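Local coordinates for protein Exo-1,5-alpha-L-arabinofuranobiosidase (Gibberella zeae, PDB 2YDT) that probably cleaves 1,5-linked alpha-L-arabinan as an exo-acting glycosidase, and holds an arabinofuranose and an iminosugar inhibitor in its ligand pocket, at residues Y30-L36 with Q87-E92; E71-V75 with K129-W133; S117-V123 with S137-G143. All blocks are in the same frame, centred on the assembly; numbering follows the deposited sequence.

Contact 1. Residues Y30-L36 with Q87-E92. With AHR (alpha-L-arabinofuranose), chain C; SO4 (sulfate ion), chain H.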
loop_
_atom_site.group_PDB
_atom_site.type_symbol
_atom_site.label_atom_id
_atom_site.label_comp_id
_atom_site.label_asym_id
_atom_site.label_seq_id
_atom_site.Cartn_x
_atom_site.Cartn_y
_atom_site.Cartn_z
ATOM N N TYR A 30 3.518 7.400 -4.509
ATOM C CA TYR A 30 2.534 6.389 -4.049
ATOM C C TYR A 30 2.056 5.482 -5.158
ATOM O O TYR A 30 0.860 5.417 -5.465
ATOM C CB TYR A 30 1.353 7.072 -3.301
ATOM C CG TYR A 30 0.765 6.245 -2.172
ATOM C CD1 TYR A 30 1.005 6.588 -0.829
ATOM C CD2 TYR A 30 -0.065 5.156 -2.430
ATOM C CE1 TYR A 30 0.478 5.876 0.208
ATOM C CE2 TYR A 30 -0.605 4.419 -1.390
ATOM C CZ TYR A 30 -0.355 4.789 -0.074
ATOM O OH TYR A 30 -0.894 4.060 0.980
ATOM N N ALA A 31 2.975 4.728 -5.759
ATOM C CA ALA A 31 2.654 3.812 -6.851
ATOM C C ALA A 31 2.038 2.518 -6.326
ATOM O O ALA A 31 2.483 1.982 -5.317
ATOM C CB ALA A 31 3.939 3.481 -7.687
ATOM N N ARG A 32 1.050 2.025 -7.074
ATOM C CA ARG A 32 0.377 0.760 -6.757
ATOM C C ARG A 32 0.077 -0.042 -8.002
ATOM O O ARG A 32 -0.518 0.510 -8.958
ATOM C CB ARG A 32 -0.926 1.030 -5.970
ATOM C CG ARG A 32 -0.684 1.517 -4.547
ATOM C CD ARG A 32 -0.125 0.451 -3.651
ATOM N NE ARG A 32 -0.035 0.833 -2.254
ATOM C CZ ARG A 32 1.026 1.363 -1.661
ATOM N NH1 ARG A 32 2.108 1.693 -2.326
ATOM N NH2 ARG A 32 1.003 1.553 -0.370
ATOM N N PRO A 33 0.404 -1.364 -7.982
ATOM C CA PRO A 33 0.095 -2.253 -9.112
ATOM C C PRO A 33 -0.982 -3.267 -8.781
ATOM O O PRO A 33 -1.291 -3.505 -7.617
ATOM C CB PRO A 33 1.392 -3.034 -9.269
ATOM C CG PRO A 33 1.835 -3.246 -7.892
ATOM C CD PRO A 33 1.353 -2.023 -7.073
ATOM N N LEU A 34 -1.547 -3.826 -9.831
ATOM C CA LEU A 34 -2.551 -4.910 -9.683
ATOM C C LEU A 34 -2.486 -5.876 -10.849
ATOM O O LEU A 34 -2.471 -5.448 -12.009
ATOM C CB LEU A 34 -3.958 -4.297 -9.600
ATOM C CG LEU A 34 -5.144 -5.264 -9.549
ATOM C CD1 LEU A 34 -5.125 -6.040 -8.214
ATOM C CD2 LEU A 34 -6.526 -4.575 -9.773
ATOM N N GLU A 35 -2.501 -7.180 -10.545
ATOM C CA GLU A 35 -2.649 -8.202 -11.609
ATOM C C GLU A 35 -4.085 -8.706 -11.639
ATOM O O GLU A 35 -4.572 -9.208 -10.619
ATOM C CB GLU A 35 -1.707 -9.385 -11.382
ATOM C CG GLU A 35 -1.704 -10.388 -12.539
ATOM C CD GLU A 35 -0.783 -11.594 -12.303
ATOM O OE1 GLU A 35 -0.890 -12.196 -11.219
ATOM O OE2 GLU A 35 0.008 -11.920 -13.210
ATOM N N LEU A 36 -4.740 -8.603 -12.788
ATOM C CA LEU A 36 -6.073 -9.149 -12.962
ATOM C C LEU A 36 -6.031 -10.636 -13.263
ATOM O O LEU A 36 -4.970 -11.177 -13.590
ATOM C CB LEU A 36 -6.805 -8.412 -14.062
ATOM C CG LEU A 36 -6.895 -6.889 -13.965
ATOM C CD1 LEU A 36 -7.795 -6.373 -15.102
ATOM C CD2 LEU A 36 -7.398 -6.482 -12.563
ATOM N N GLN A 87 -3.094 8.401 -1.698
ATOM C CA GLN A 87 -3.085 7.009 -1.218
ATOM C C GLN A 87 -4.040 6.052 -1.919
ATOM O O GLN A 87 -4.758 5.302 -1.266
ATOM C CB GLN A 87 -3.285 7.013 0.306
ATOM C CG GLN A 87 -2.180 7.813 1.033
ATOM C CD GLN A 87 -2.654 8.787 2.089
ATOM O OE1 GLN A 87 -3.773 8.682 2.606
ATOM N NE2 GLN A 87 -1.797 9.742 2.439
ATOM N N PRO A 88 -3.967 6.008 -3.266
ATOM C CA PRO A 88 -4.734 5.053 -4.024
ATOM C C PRO A 88 -4.299 3.621 -3.749
ATOM O O PRO A 88 -3.140 3.367 -3.398
ATOM C CB PRO A 88 -4.445 5.442 -5.481
ATOM C CG PRO A 88 -3.030 5.953 -5.407
ATOM C CD PRO A 88 -2.995 6.720 -4.092
ATOM N N GLN A 89 -5.243 2.696 -3.874
ATOM C CA GLN A 89 -4.964 1.240 -3.682
ATOM C C GLN A 89 -5.884 0.471 -4.617
ATOM O O GLN A 89 -7.099 0.621 -4.574
ATOM C CB GLN A 89 -5.124 0.831 -2.214
ATOM C CG GLN A 89 -4.919 -0.663 -1.955
ATOM C CD GLN A 89 -3.475 -1.060 -2.102
ATOM O OE1 GLN A 89 -3.178 -2.122 -2.713
ATOM N NE2 GLN A 89 -2.594 -0.276 -1.593
ATOM N N LEU A 90 -5.308 -0.355 -5.483
ATOM C CA LEU A 90 -6.080 -1.185 -6.403
ATOM C C LEU A 90 -6.209 -2.592 -5.847
ATOM O O LEU A 90 -5.262 -3.140 -5.235
ATOM C CB LEU A 90 -5.384 -1.250 -7.776
ATOM C CG LEU A 90 -5.329 0.081 -8.546
ATOM C CD1 LEU A 90 -4.368 -0.038 -9.748
ATOM C CD2 LEU A 90 -6.774 0.416 -9.024
ATOM N N TYR A 91 -7.333 -3.241 -6.143
ATOM C CA TYR A 91 -7.632 -4.564 -5.581
ATOM C C TYR A 91 -8.658 -5.244 -6.491
ATOM O O TYR A 91 -9.609 -4.614 -6.951
ATOM C CB TYR A 91 -8.241 -4.405 -4.187
ATOM C CG TYR A 91 -8.606 -5.705 -3.523
ATOM C CD1 TYR A 91 -7.610 -6.530 -3.040
ATOM C CD2 TYR A 91 -9.928 -6.110 -3.410
ATOM C CE1 TYR A 91 -7.887 -7.751 -2.477
ATOM C CE2 TYR A 91 -10.231 -7.325 -2.800
ATOM C CZ TYR A 91 -9.220 -8.140 -2.350
ATOM O OH TYR A 91 -9.490 -9.382 -1.774
ATOM N N GLU A 92 -8.493 -6.524 -6.741
ATOM C CA GLU A 92 -9.486 -7.272 -7.518
ATOM C C GLU A 92 -10.292 -8.174 -6.596
ATOM O O GLU A 92 -9.717 -8.988 -5.848
ATOM C CB GLU A 92 -8.772 -8.120 -8.584
ATOM C CG GLU A 92 -9.717 -8.914 -9.504
ATOM C CD GLU A 92 -8.977 -9.930 -10.379
ATOM O OE1 GLU A 92 -8.289 -10.836 -9.827
ATOM O OE2 GLU A 92 -9.100 -9.839 -11.609
HETATM O O5 AHR C . 0.507 10.150 0.518
HETATM C C5 AHR C . 0.883 11.529 0.670
HETATM C C4 AHR C . 1.461 11.802 2.037
HETATM O O4 AHR C . 0.528 11.591 3.078
HETATM C C3 AHR C . 1.846 13.279 2.245
HETATM O O3 AHR C . 3.125 13.630 1.660
HETATM C C2 AHR C . 1.930 13.358 3.749
HETATM O O2 AHR C . 1.669 14.652 4.313
HETATM C C1 AHR C . 0.902 12.354 4.195
HETATM S S SO4 H . -6.960 -11.327 -1.437
HETATM O O1 SO4 H . -7.872 -10.694 -0.526
HETATM O O2 SO4 H . -5.699 -10.530 -1.508
HETATM O O3 SO4 H . -6.703 -12.693 -1.002
HETATM O O4 SO4 H . -7.525 -11.429 -2.772
HETATM O O HOH W 1 -3.377 3.314 0.277
HETATM O O HOH W 2 -2.670 -1.920 -5.657
HETATM O O HOH W 3 -5.868 -11.639 -10.321
#

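Contact 2. Residues E71-V75 with K129-W133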
loop_
_atom_site.group_PDB
_atom_site.type_symbol
_atom_site.label_atom_id
_atom_site.label_comp_id
_atom_site.label_asym_id
_atom_site.label_seq_id
_atom_site.Cartn_x
_atom_site.Cartn_y
_atom_site.Cartn_z
ATOM N N GLU A 71 -2.277 4.687 -20.557
ATOM C CA GLU A 71 -3.372 5.108 -19.721
ATOM C C GLU A 71 -4.668 4.727 -20.403
ATOM O O GLU A 71 -4.870 5.002 -21.597
ATOM C CB GLU A 71 -3.335 6.623 -19.476
ATOM C CG GLU A 71 -4.513 7.071 -18.611
ATOM C CD GLU A 71 -4.498 8.505 -18.279
ATOM O OE1 GLU A 71 -5.488 9.192 -18.621
ATOM O OE2 GLU A 71 -3.523 8.955 -17.668
ATOM N N ILE A 72 -5.553 4.103 -19.656
ATOM C CA ILE A 72 -6.852 3.699 -20.155
ATOM C C ILE A 72 -8.037 4.444 -19.546
ATOM O O ILE A 72 -9.115 4.508 -20.141
ATOM C CB ILE A 72 -7.055 2.155 -20.044
ATOM C CG1 ILE A 72 -7.052 1.630 -18.609
ATOM C CG2 ILE A 72 -6.033 1.427 -20.928
ATOM C CD1 ILE A 72 -7.600 0.170 -18.486
ATOM N N SER A 73 -7.840 5.034 -18.372
ATOM C CA SER A 73 -8.900 5.736 -17.685
ATOM C C SER A 73 -8.347 6.567 -16.534
ATOM O O SER A 73 -7.124 6.535 -16.234
ATOM C CB SER A 73 -9.952 4.761 -17.133
ATOM O OG SER A 73 -9.427 3.913 -16.088
ATOM N N LYS A 74 -9.266 7.275 -15.896
ATOM C CA LYS A 74 -9.008 8.072 -14.710
ATOM C C LYS A 74 -10.104 7.807 -13.691
ATOM O O LYS A 74 -11.281 7.799 -14.027
ATOM C CB LYS A 74 -9.011 9.567 -15.044
ATOM C CG LYS A 74 -8.018 9.986 -16.148
ATOM C CD LYS A 74 -8.151 11.476 -16.410
ATOM C CE LYS A 74 -7.276 11.973 -17.535
ATOM N NZ LYS A 74 -7.843 13.257 -18.034
ATOM N N VAL A 75 -9.714 7.574 -12.437
ATOM C CA VAL A 75 -10.657 7.497 -11.348
ATOM C C VAL A 75 -10.826 8.927 -10.819
ATOM O O VAL A 75 -9.888 9.556 -10.313
ATOM C CB VAL A 75 -10.210 6.560 -10.208
ATOM C CG1 VAL A 75 -11.458 6.216 -9.326
ATOM C CG2 VAL A 75 -9.577 5.309 -10.739
ATOM N N LYS A 129 -12.873 -4.112 -16.067
ATOM C CA LYS A 129 -11.420 -4.363 -16.024
ATOM C C LYS A 129 -10.604 -3.071 -16.172
ATOM O O LYS A 129 -9.485 -3.073 -16.669
ATOM C CB LYS A 129 -10.987 -5.467 -17.041
ATOM C CG LYS A 129 -11.700 -6.784 -16.796
ATOM C CD LYS A 129 -11.222 -7.856 -17.767
ATOM C CE LYS A 129 -11.727 -9.229 -17.317
ATOM N NZ LYS A 129 -11.192 -10.275 -18.249
ATOM N N GLY A 130 -11.159 -1.975 -15.676
ATOM C CA GLY A 130 -10.372 -0.738 -15.511
ATOM C C GLY A 130 -10.670 0.397 -16.483
ATOM O O GLY A 130 -9.978 1.426 -16.442
ATOM N N TYR A 131 -11.654 0.218 -17.368
ATOM C CA TYR A 131 -11.983 1.207 -18.380
ATOM C C TYR A 131 -12.958 2.294 -17.899
ATOM O O TYR A 131 -12.826 3.447 -18.313
ATOM C CB TYR A 131 -12.490 0.516 -19.676
ATOM C CG TYR A 131 -11.358 -0.121 -20.429
ATOM C CD1 TYR A 131 -10.590 0.625 -21.321
ATOM C CD2 TYR A 131 -11.045 -1.449 -20.248
ATOM C CE1 TYR A 131 -9.529 0.070 -21.991
ATOM C CE2 TYR A 131 -9.955 -2.028 -20.926
ATOM C CZ TYR A 131 -9.219 -1.252 -21.805
ATOM O OH TYR A 131 -8.126 -1.790 -22.489
ATOM N N THR A 132 -13.921 1.925 -17.044
ATOM C CA THR A 132 -14.801 2.904 -16.422
ATOM C C THR A 132 -14.883 2.640 -14.927
ATOM O O THR A 132 -14.621 1.528 -14.461
ATOM C CB THR A 132 -16.224 2.923 -17.021
ATOM O OG1 THR A 132 -16.821 1.666 -16.788
ATOM C CG2 THR A 132 -16.199 3.192 -18.572
ATOM N N TRP A 133 -15.340 3.661 -14.216
ATOM C CA TRP A 133 -15.438 3.645 -12.757
ATOM C C TRP A 133 -16.746 4.190 -12.264
ATOM O O TRP A 133 -17.304 5.140 -12.857
ATOM C CB TRP A 133 -14.290 4.479 -12.130
ATOM C CG TRP A 133 -12.959 3.939 -12.536
ATOM C CD1 TRP A 133 -12.199 4.322 -13.630
ATOM C CD2 TRP A 133 -12.245 2.839 -11.927
ATOM N NE1 TRP A 133 -11.094 3.521 -13.724
ATOM C CE2 TRP A 133 -11.089 2.608 -12.703
ATOM C CE3 TRP A 133 -12.463 2.054 -10.787
ATOM C CZ2 TRP A 133 -10.154 1.620 -12.373
ATOM C CZ3 TRP A 133 -11.561 1.069 -10.481
ATOM C CH2 TRP A 133 -10.408 0.866 -11.266
#

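Contact 3. Residues S117-V123 with S137-G143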
loop_
_atom_site.group_PDB
_atom_site.type_symbol
_atom_site.label_atom_id
_atom_site.label_comp_id
_atom_site.label_asym_id
_atom_site.label_seq_id
_atom_site.Cartn_x
_atom_site.Cartn_y
_atom_site.Cartn_z
ATOM N N SER A 117 -8.216 20.374 4.045
ATOM C CA SER A 117 -8.968 20.541 5.301
ATOM C C SER A 117 -9.697 19.302 5.842
ATOM O O SER A 117 -10.055 19.233 7.049
ATOM C CB SER A 117 -9.942 21.704 5.111
ATOM O OG SER A 117 -10.908 21.488 4.121
ATOM N N GLU A 118 -9.956 18.319 4.966
ATOM C CA GLU A 118 -10.639 17.074 5.339
ATOM C C GLU A 118 -10.045 15.886 4.583
ATOM O O GLU A 118 -9.346 16.082 3.575
ATOM C CB GLU A 118 -12.144 17.152 5.044
ATOM C CG GLU A 118 -12.846 18.310 5.745
ATOM C CD GLU A 118 -14.339 18.304 5.527
ATOM O OE1 GLU A 118 -15.006 17.382 6.016
ATOM O OE2 GLU A 118 -14.841 19.238 4.868
ATOM N N THR A 119 -10.301 14.691 5.111
ATOM C CA THR A 119 -9.899 13.421 4.499
ATOM C C THR A 119 -11.090 12.489 4.423
ATOM O O THR A 119 -11.890 12.426 5.336
ATOM C CB THR A 119 -8.734 12.770 5.273
ATOM O OG1 THR A 119 -9.008 12.852 6.679
ATOM C CG2 THR A 119 -7.406 13.493 5.024
ATOM N N LEU A 120 -11.230 11.789 3.306
ATOM C CA LEU A 120 -12.355 10.909 3.107
ATOM C C LEU A 120 -11.955 9.694 2.263
ATOM O O LEU A 120 -11.772 9.803 1.038
ATOM C CB LEU A 120 -13.507 11.703 2.480
ATOM C CG LEU A 120 -14.832 11.005 2.162
ATOM C CD1 LEU A 120 -15.369 10.156 3.322
ATOM C CD2 LEU A 120 -15.846 12.068 1.693
ATOM N N ILE A 121 -11.838 8.542 2.932
ATOM C CA ILE A 121 -11.523 7.308 2.264
ATOM C C ILE A 121 -12.790 6.824 1.532
ATOM O O ILE A 121 -13.833 6.607 2.151
ATOM C CB ILE A 121 -10.937 6.224 3.229
ATOM C CG1 ILE A 121 -9.551 6.675 3.730
ATOM C CG2 ILE A 121 -10.863 4.893 2.513
ATOM C CD1 ILE A 121 -8.980 5.816 4.897
ATOM N N GLU A 122 -12.638 6.591 0.218
ATOM C CA GLU A 122 -13.697 6.211 -0.723
ATOM C C GLU A 122 -13.394 4.870 -1.313
ATOM O O GLU A 122 -12.235 4.455 -1.369
ATOM C CB GLU A 122 -13.732 7.192 -1.918
ATOM C CG GLU A 122 -13.788 8.686 -1.567
ATOM C CD GLU A 122 -15.156 9.102 -1.106
ATOM O OE1 GLU A 122 -15.693 8.417 -0.217
ATOM O OE2 GLU A 122 -15.689 10.122 -1.610
ATOM N N VAL A 123 -14.428 4.170 -1.771
ATOM C CA VAL A 123 -14.261 3.032 -2.684
ATOM C C VAL A 123 -14.968 3.323 -4.004
ATOM O O VAL A 123 -16.147 3.663 -3.995
ATOM C CB VAL A 123 -14.755 1.677 -2.093
ATOM C CG1 VAL A 123 -14.690 0.522 -3.094
ATOM C CG2 VAL A 123 -13.955 1.349 -0.849
ATOM N N SER A 137 -18.998 3.635 -2.282
ATOM C CA SER A 137 -19.330 4.107 -0.954
ATOM C C SER A 137 -18.252 4.958 -0.309
ATOM O O SER A 137 -17.071 4.843 -0.658
ATOM C CB SER A 137 -19.671 2.923 -0.019
ATOM O OG SER A 137 -18.565 2.034 0.139
ATOM N N HIS A 138 -18.690 5.797 0.640
ATOM C CA HIS A 138 -17.816 6.452 1.604
ATOM C C HIS A 138 -17.489 5.501 2.751
ATOM O O HIS A 138 -18.372 4.795 3.277
ATOM C CB HIS A 138 -18.529 7.673 2.184
ATOM C CG HIS A 138 -18.917 8.690 1.165
ATOM N ND1 HIS A 138 -18.004 9.287 0.320
ATOM C CD2 HIS A 138 -20.120 9.266 0.891
ATOM C CE1 HIS A 138 -18.620 10.198 -0.417
ATOM N NE2 HIS A 138 -19.908 10.200 -0.099
ATOM N N VAL A 139 -16.214 5.410 3.100
ATOM C CA VAL A 139 -15.770 4.541 4.183
ATOM C C VAL A 139 -15.503 5.281 5.477
ATOM O O VAL A 139 -16.073 4.961 6.529
ATOM C CB VAL A 139 -14.529 3.751 3.785
ATOM C CG1 VAL A 139 -14.160 2.686 4.916
ATOM C CG2 VAL A 139 -14.741 3.054 2.387
ATOM N N ALA A 140 -14.613 6.256 5.436
ATOM C CA ALA A 140 -14.150 6.904 6.668
ATOM C C ALA A 140 -13.837 8.358 6.419
ATOM O O ALA A 140 -13.048 8.671 5.552
ATOM C CB ALA A 140 -12.889 6.190 7.213
ATOM N N LEU A 141 -14.469 9.231 7.196
ATOM C CA LEU A 141 -14.205 10.671 7.168
ATOM C C LEU A 141 -13.325 11.064 8.307
ATOM O O LEU A 141 -13.548 10.631 9.467
ATOM C CB LEU A 141 -15.522 11.430 7.336
ATOM C CG LEU A 141 -15.534 12.944 7.313
ATOM C CD1 LEU A 141 -15.189 13.537 5.964
ATOM C CD2 LEU A 141 -16.939 13.435 7.765
ATOM N N GLY A 142 -12.328 11.886 8.008
ATOM C CA GLY A 142 -11.458 12.469 8.979
ATOM C C GLY A 142 -11.197 13.951 8.724
ATOM O O GLY A 142 -11.748 14.589 7.806
ATOM N N GLY A 143 -10.296 14.475 9.530
ATOM C CA GLY A 143 -9.935 15.887 9.479
ATOM C C GLY A 143 -8.758 16.214 8.588
ATOM O O GLY A 143 -8.520 15.563 7.567
HETATM O O HOH W 4 -13.970 16.141 8.283
#

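Contact 1. Residues Y30-L36 with Q87-E92
Tyr30 lays its phenol ring flat over the backbone of Gln87 in a CH-pi contact: Gln87 CA stands 3.6 Å from the ring centroid, 13° off the normal. Gln87 CG presses on Tyr30 CE1 at 3.4 Å, and beyond it the bent chain leads away to the sugar pocket, where NE2 donates to O5 of arabinofuranose at 3.0 Å while Glu156 N holds OE1. A water accepts from Tyr30 OH at 2.7 Å and donates to Gln87 O, which ties down the phenol end. Pro88 and the same ring run antiparallel past one another, Pro88 CD 3.7 Å from Tyr30 CD2; the carbonyl O of Pro88, buried and without a polar partner in the model, lies near the ring plane, at the edge. Arg32, bent at chi2 (-70°), folds back until Tyr30 CE2 sits over the centre of its guanidinium; NH1 donates to Ala31 O and NH2 is hydrogen-bonded to Thr324. Further along, Leu34 CB meets Leu90 CB at 3.8 Å. Glu92 reaches out extended to Leu36: its OE2 is hydrogen-bonded to Ser37 N, and OE1 shares a water with Glu35 O. The strand axes run nearly parallel (6°) and 6.5 Å apart, as innermost strands of adjacent blades in this six-bladed beta-propeller, with strand 326-330 touching Arg32 and Pro33 and strand 154-162 touching Gln89 and Tyr91.

Contact 2. Residues E71-V75 with K129-W133
Ser73 OG is gripped twice by the loop 129-133: it donates to Gly130 O at 2.6 Å and accepts from Trp133 NE1 at 2.9 Å. The indole bond is nearly straight (165°), with the hydroxyl lying in the ring plane, whereas OG approaches Gly130 O slightly tilted from the carbonyl plane. Ser73 keeps OG in the crowded position between its backbone N and carbonyl carbon (chi1 66°), from where the one oxygen spans both partners. With its proton committed to the carbonyl, the hydroxyl is left to act as acceptor toward the tryptophan.

The two pieces belong to different blades of the beta-propeller. Strand 70-75 is the outermost strand of its sheet, and 129-133 is part of the turn joining the last two strands of the next one. A classic beta bulge, in which Ile72 and Ser73 both face Ile59 of strand 57-62, lets these two successive residues point toward the turn together.

Packing extends from the serine in both directions. Ile72 runs roughly perpendicular to Tyr131 and sets CD1 over the middle of the phenol face, 3.9 Å from the centroid and 6° off the normal; CD1 also rests 3.4 Å from Gly130 O, close against a backbone whose positive phi suits glycine. The Tyr131 hydroxyl is hydrogen-bonded to the amine of Lys61. Toward the interior, Val75 CG2 makes a CH-pi contact over one face of the Trp133 indole, 3.7 Å from the centroid of the five-membered ring, while Cys107 of strand 105-111 touches both side chains.

Contact 3. Residues S117-V123 with S137-G143
Ile121 stands opposite two successive residues, Val139 and Ala140, in a classic beta bulge, where Ile121 O takes Val139 N at 2.8 Å and, more weakly, Ala140 N at 3.4 Å. On either side of it the antiparallel ladder resumes, through Thr119 with Gly142 and Val123 with Ser137. The buried side carries Ile121, Val123 and Ala140; beside them Val139 CG2 meets Val123 CG2 at 3.7 Å. At the Thr119 end, Gly142 presents no side chain, and Thr119 OG1 reaches past it to donate to Gly143 O at 2.9 Å.

The other face is only partly open: His138 and Leu141 are exposed, whereas Leu120 and Glu122 are buried. Here a bend at chi2 (-76°) lays the Glu122 carboxylate beside the imidazole, the planes only 15° apart, and His138 ND1 donates to the syn lone pair of Glu122 OE1 at 2.5 Å. Asn80 holds the other oxygen, so the carboxylate is fixed in rotation. A water joins Glu118 OE1 to Gly142 O.

These strands form the outer hairpin of their propeller blade: 119-126 also pairs with 105-111, 134-142 is the blade's edge, and strand 165-172 of the next blade packs against Ile121, Val123, Val139 and Ala140.

In the fold
Followed from the N terminus, the chain leaves 30-36, builds the remainder of its first complete blade as far as 71-75, and returns at 87-92 to close contact 1 between innermost strands. Contact 2 opens before that closure and shuts after it, at 129-133, so the two cross; one joins adjacent blades near the centre, the other at their periphery. They touch where Leu36 meets Lys129 and Leu90 meets Trp133. Contact 3 begins only after contact 1 is complete and closes a short hairpin within the second blade. It crosses contact 2, whose 129-133 segment forms part of that hairpin's turn. Two joints between neighbouring blades are thus followed by a link inside the second sheet.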